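Coclaurine N-methyltransferase (Coptis japonica, PDB 6GKV) catalyses the transfer of a methyl group from S-adenosyl-L-methionine to the ring nitrogen of coclaurine and related tetrahydroisoquinolines in alkaloid biosynthesis. Local coordinates at residues A107-A110 and M111-Y115; Q159-Y162 and I163-S167. All coordinates share one frame; numbering follows the deposited sequence.

Each contact is a short run of one helix, and both lie near the bound S-adenosyl-L-homocysteine. Contact 1 is on helix 104-118, which precedes the first strand of the central sheet, 126-130. Contact 2 is on helix 157-168, which links strands 149-154 and 176-179. The contact centres are 20 Å apart and their nearest atoms about 9 Å, so they do not touch. Helix 136-143 lies against both, with L137 and H140 on L112 and L139 on I163. Q159 of contact 2 hydrogen-bonds the S-adenosyl-L-homocysteine. The side chain of L112 in contact 1 is about 7 Å from the bound S-adenosyl-L-homocysteine. The side chains of E108 and Q159 are about 12 and 10 Å from the bound N-methylheliamine.

Contact 1 of 2, residues A107-A110 and M111-Y115; sequences AEIA and MLDLY
A110 O accepts the N-H of L114 on helix 104-118, with O and N 3.0 Å apart and the donor tilted 31° from the carbonyl plane. M111 donates its N-H back to A107, where N and O are 3.1 Å apart. The bond from D113 N to I109 O is straighter, at 172° and 2.9 Å. L112 N also bonds to E108 O, less straight.

CB of A110 lies against M111 N, at 3.2 Å. The M111 chain is bent at chi2 and chi3, and it touches Y96. The side chains of I109 and D113 run alongside each other. In I109 the CG2 methyl sits anti to the backbone N (CG1 at chi1 -59°), which carries it to the carboxylate of D113. CG2 and D113 OD2 are 4.0 Å apart, a loose van der Waals contact. L112 CG lies 3.4 Å from E108 O, the carbonyl that its own N-H bonds.

The polar end of E108 leaves the turn. OE1 takes the N-H of N89 and OE2 that of K91, close to the cofactor-binding G92. The contact itself is therefore held by main-chain bonds, while the E108 carboxylate is left to tie the helix to the loop before it.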
# COMPACT_ATOMS: atom_id res chain seq x y z
N ALA A 107 1.52 29.28 -5.62
CA ALA A 107 1.37 27.91 -5.14
C ALA A 107 0.36 27.16 -5.98
O ALA A 107 0.56 25.97 -6.25
CB ALA A 107 0.97 27.89 -3.68
N GLU A 108 -0.72 27.85 -6.37
CA GLU A 108 -1.71 27.29 -7.29
C GLU A 108 -0.99 26.83 -8.55
O GLU A 108 -1.07 25.67 -8.94
CB GLU A 108 -2.80 28.32 -7.64
CG GLU A 108 -3.69 28.76 -6.47
CD GLU A 108 -4.92 29.55 -6.92
OE1 GLU A 108 -4.78 30.44 -7.79
OE2 GLU A 108 -6.03 29.27 -6.41
N ILE A 109 -0.24 27.75 -9.15
CA ILE A 109 0.56 27.51 -10.35
C ILE A 109 1.50 26.31 -10.23
O ILE A 109 1.57 25.47 -11.12
CB ILE A 109 1.39 28.76 -10.71
CG1 ILE A 109 0.47 29.97 -10.96
CG2 ILE A 109 2.28 28.49 -11.92
CD1 ILE A 109 -0.54 29.78 -12.10
N ALA A 110 2.22 26.22 -9.11
CA ALA A 110 3.17 25.14 -8.89
C ALA A 110 2.51 23.75 -8.85
O ALA A 110 3.06 22.80 -9.41
CB ALA A 110 3.95 25.38 -7.62
N MET A 111 1.36 23.63 -8.19
CA MET A 111 0.62 22.36 -8.20
C MET A 111 0.13 22.01 -9.62
O MET A 111 0.19 20.86 -10.04
CB MET A 111 -0.60 22.38 -7.28
CG MET A 111 -0.47 21.81 -5.90
SD MET A 111 0.26 20.20 -5.56
CE MET A 111 -0.43 19.25 -6.78
N LEU A 112 -0.39 23.02 -10.33
CA LEU A 112 -0.95 22.81 -11.65
C LEU A 112 0.13 22.30 -12.61
O LEU A 112 -0.09 21.34 -13.36
CB LEU A 112 -1.60 24.10 -12.17
CG LEU A 112 -2.93 24.41 -11.46
CD1 LEU A 112 -3.55 25.74 -11.89
CD2 LEU A 112 -3.92 23.25 -11.63
N ASP A 113 1.29 22.94 -12.55
CA ASP A 113 2.47 22.49 -13.28
C ASP A 113 2.84 21.05 -12.92
O ASP A 113 3.08 20.23 -13.80
CB ASP A 113 3.66 23.41 -13.00
CG ASP A 113 3.64 24.65 -13.87
OD1 ASP A 113 2.80 24.71 -14.79
OD2 ASP A 113 4.46 25.56 -13.64
N LEU A 114 2.85 20.76 -11.63
CA LEU A 114 3.20 19.43 -11.15
C LEU A 114 2.23 18.35 -11.67
O LEU A 114 2.64 17.22 -11.93
CB LEU A 114 3.26 19.42 -9.62
CG LEU A 114 3.71 18.13 -8.95
CD1 LEU A 114 5.02 17.58 -9.54
CD2 LEU A 114 3.81 18.30 -7.43
N TYR A 115 0.96 18.69 -11.82
CA TYR A 115 -0.02 17.78 -12.39
C TYR A 115 0.33 17.42 -13.83
O TYR A 115 0.22 16.27 -14.24
CB TYR A 115 -1.42 18.38 -12.37
CG TYR A 115 -2.03 18.60 -11.01
CD1 TYR A 115 -1.71 17.79 -9.94
CD2 TYR A 115 -2.98 19.62 -10.81
CE1 TYR A 115 -2.33 17.97 -8.71
CE2 TYR A 115 -3.57 19.83 -9.58
CZ TYR A 115 -3.22 19.01 -8.52
OH TYR A 115 -3.80 19.23 -7.28

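Contact 2 of 2, residues Q159-Y162 and I163-S167; sequences QKEY and IEEES. With SAH (S-adenosyl-L-homocysteine), chain C.
K160 and E164 form a salt bridge one turn apart on helix 157-168. The lysine runs out extended and bends at its last torsion (chi4 -55°), which brings NZ to 2.6 Å from E164 OE2. The ammonium comes in from above the carboxylate plane, 44° out of it. E161 and E165 run alongside each other, but as like charges. Their nearest oxygens, E161 OE1 and E165 OE2, are 4.1 Å apart and probably repel.

Y162 and E166 make the non-polar contact. CG of Y162 is anti to the backbone N (chi1 175°), which swings the ring toward the next turn, beside E166. E166 CB sits over one ring face, toward its rim, 4.1 Å from the centroid, as a CH-pi contact. E166 CG comes within 3.4 Å of Y162 CZ. The E166 carboxylate goes on to a salt bridge with R170. The tyrosine also packs on I79 and K83 of helix 79-85. A serine in place of Y162 would probably leave E166 CB without its ring face and open a gap against that helix.

Main-chain bonding is uneven. E166 N to Y162 O is sound at 2.9 Å, but I163 N to Q159 O is weak at 3.5 Å, and E165 N to E161 O is weak as well.

Q159 OE1 accepts both ribose hydroxyls of the S-adenosyl-L-homocysteine, at 2.8 Å from O3' and 3.1 Å from O2', though its placement is less certain. This is the helix of a beta-alpha-beta unit, between strands 149-154 and 176-179, in the Rossmann-like fold of S-adenosylmethionine-dependent methyltransferases, with its first turn at the cofactor ribose.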
# COMPACT_ATOMS: atom_id res chain seq x y z
N GLN A 159 -20.31 26.05 -11.88
CA GLN A 159 -18.94 25.79 -12.33
C GLN A 159 -18.85 25.73 -13.87
O GLN A 159 -17.88 26.19 -14.46
CB GLN A 159 -18.41 24.50 -11.68
CG GLN A 159 -18.21 24.65 -10.17
CD GLN A 159 -17.67 23.40 -9.49
OE1 GLN A 159 -17.41 22.38 -10.13
NE2 GLN A 159 -17.48 23.47 -8.17
N LYS A 160 -19.88 25.18 -14.52
CA LYS A 160 -19.99 25.28 -15.97
C LYS A 160 -20.11 26.74 -16.41
O LYS A 160 -19.60 27.13 -17.48
CB LYS A 160 -21.19 24.49 -16.47
CG LYS A 160 -21.30 24.35 -17.98
CD LYS A 160 -22.67 23.82 -18.38
CE LYS A 160 -22.70 23.31 -19.81
NZ LYS A 160 -22.24 24.34 -20.77
N GLU A 161 -20.79 27.54 -15.58
CA GLU A 161 -20.88 29.01 -15.75
C GLU A 161 -19.53 29.64 -16.03
O GLU A 161 -19.25 30.11 -17.13
CB GLU A 161 -21.43 29.66 -14.47
CG GLU A 161 -22.95 29.80 -14.30
CD GLU A 161 -23.68 30.08 -15.59
OE1 GLU A 161 -23.21 30.91 -16.41
OE2 GLU A 161 -24.77 29.50 -15.79
N TYR A 162 -18.70 29.60 -15.00
CA TYR A 162 -17.51 30.40 -14.93
C TYR A 162 -16.47 30.01 -15.97
O TYR A 162 -15.73 30.86 -16.47
CB TYR A 162 -16.90 30.31 -13.52
CG TYR A 162 -15.59 31.03 -13.44
CD1 TYR A 162 -15.56 32.41 -13.38
CD2 TYR A 162 -14.39 30.34 -13.44
CE1 TYR A 162 -14.36 33.09 -13.31
CE2 TYR A 162 -13.19 31.00 -13.38
CZ TYR A 162 -13.18 32.38 -13.32
OH TYR A 162 -11.98 33.05 -13.25
N ILE A 163 -16.42 28.73 -16.30
CA ILE A 163 -15.33 28.27 -17.15
C ILE A 163 -15.57 28.73 -18.58
O ILE A 163 -14.72 29.40 -19.16
CB ILE A 163 -15.17 26.74 -17.07
CG1 ILE A 163 -14.60 26.38 -15.69
CG2 ILE A 163 -14.23 26.25 -18.13
CD1 ILE A 163 -14.75 24.93 -15.30
N GLU A 164 -16.74 28.42 -19.12
CA GLU A 164 -17.05 28.77 -20.49
C GLU A 164 -16.87 30.27 -20.75
O GLU A 164 -16.36 30.68 -21.79
CB GLU A 164 -18.48 28.33 -20.82
CG GLU A 164 -18.62 26.82 -20.87
CD GLU A 164 -19.95 26.35 -21.41
OE1 GLU A 164 -20.93 27.14 -21.37
OE2 GLU A 164 -20.02 25.19 -21.87
N GLU A 165 -17.25 31.08 -19.77
CA GLU A 165 -17.13 32.52 -19.89
C GLU A 165 -15.68 32.96 -19.81
O GLU A 165 -15.20 33.72 -20.67
CB GLU A 165 -17.97 33.20 -18.81
CG GLU A 165 -19.40 32.68 -18.77
CD GLU A 165 -20.44 33.78 -18.73
OE1 GLU A 165 -20.10 34.89 -18.26
OE2 GLU A 165 -21.58 33.54 -19.17
N GLU A 166 -14.97 32.48 -18.80
CA GLU A 166 -13.58 32.88 -18.59
C GLU A 166 -12.62 32.19 -19.55
O GLU A 166 -11.42 32.46 -19.51
CB GLU A 166 -13.17 32.61 -17.15
CG GLU A 166 -13.01 33.88 -16.33
CD GLU A 166 -11.67 34.56 -16.56
OE1 GLU A 166 -10.65 34.01 -16.10
OE2 GLU A 166 -11.65 35.64 -17.19
N SER A 167 -13.13 31.31 -20.41
CA SER A 167 -12.29 30.62 -21.40
C SER A 167 -12.36 31.29 -22.78
O SER A 167 -11.43 31.18 -23.57
CB SER A 167 -12.68 29.13 -21.52
OG SER A 167 -14.03 28.98 -21.93
N SAH C . -11.11 19.64 -8.98
CA SAH C . -11.41 21.01 -8.58
CB SAH C . -12.36 21.03 -7.40
CG SAH C . -12.22 19.88 -6.40
SD SAH C . -13.57 19.91 -5.18
C SAH C . -10.14 21.78 -8.22
O SAH C . -9.11 21.14 -8.01
OXT SAH C . -10.13 23.02 -8.13
C5' SAH C . -14.45 18.52 -5.95
C4' SAH C . -15.03 18.82 -7.33
O4' SAH C . -15.74 17.69 -7.83
C3' SAH C . -16.02 19.98 -7.32
O3' SAH C . -15.87 20.71 -8.51
C2' SAH C . -17.38 19.34 -7.36
O2' SAH C . -18.26 20.19 -8.06
C1' SAH C . -17.09 18.04 -8.10
N9 SAH C . -18.01 16.93 -7.73
C8 SAH C . -18.32 16.46 -6.47
N7 SAH C . -19.21 15.44 -6.60
C5 SAH C . -19.47 15.26 -7.93
C6 SAH C . -20.30 14.37 -8.63
N6 SAH C . -21.04 13.46 -7.99
N1 SAH C . -20.35 14.44 -10.01
C2 SAH C . -19.59 15.38 -10.69
N3 SAH C . -18.78 16.25 -9.99
C4 SAH C . -18.72 16.19 -8.64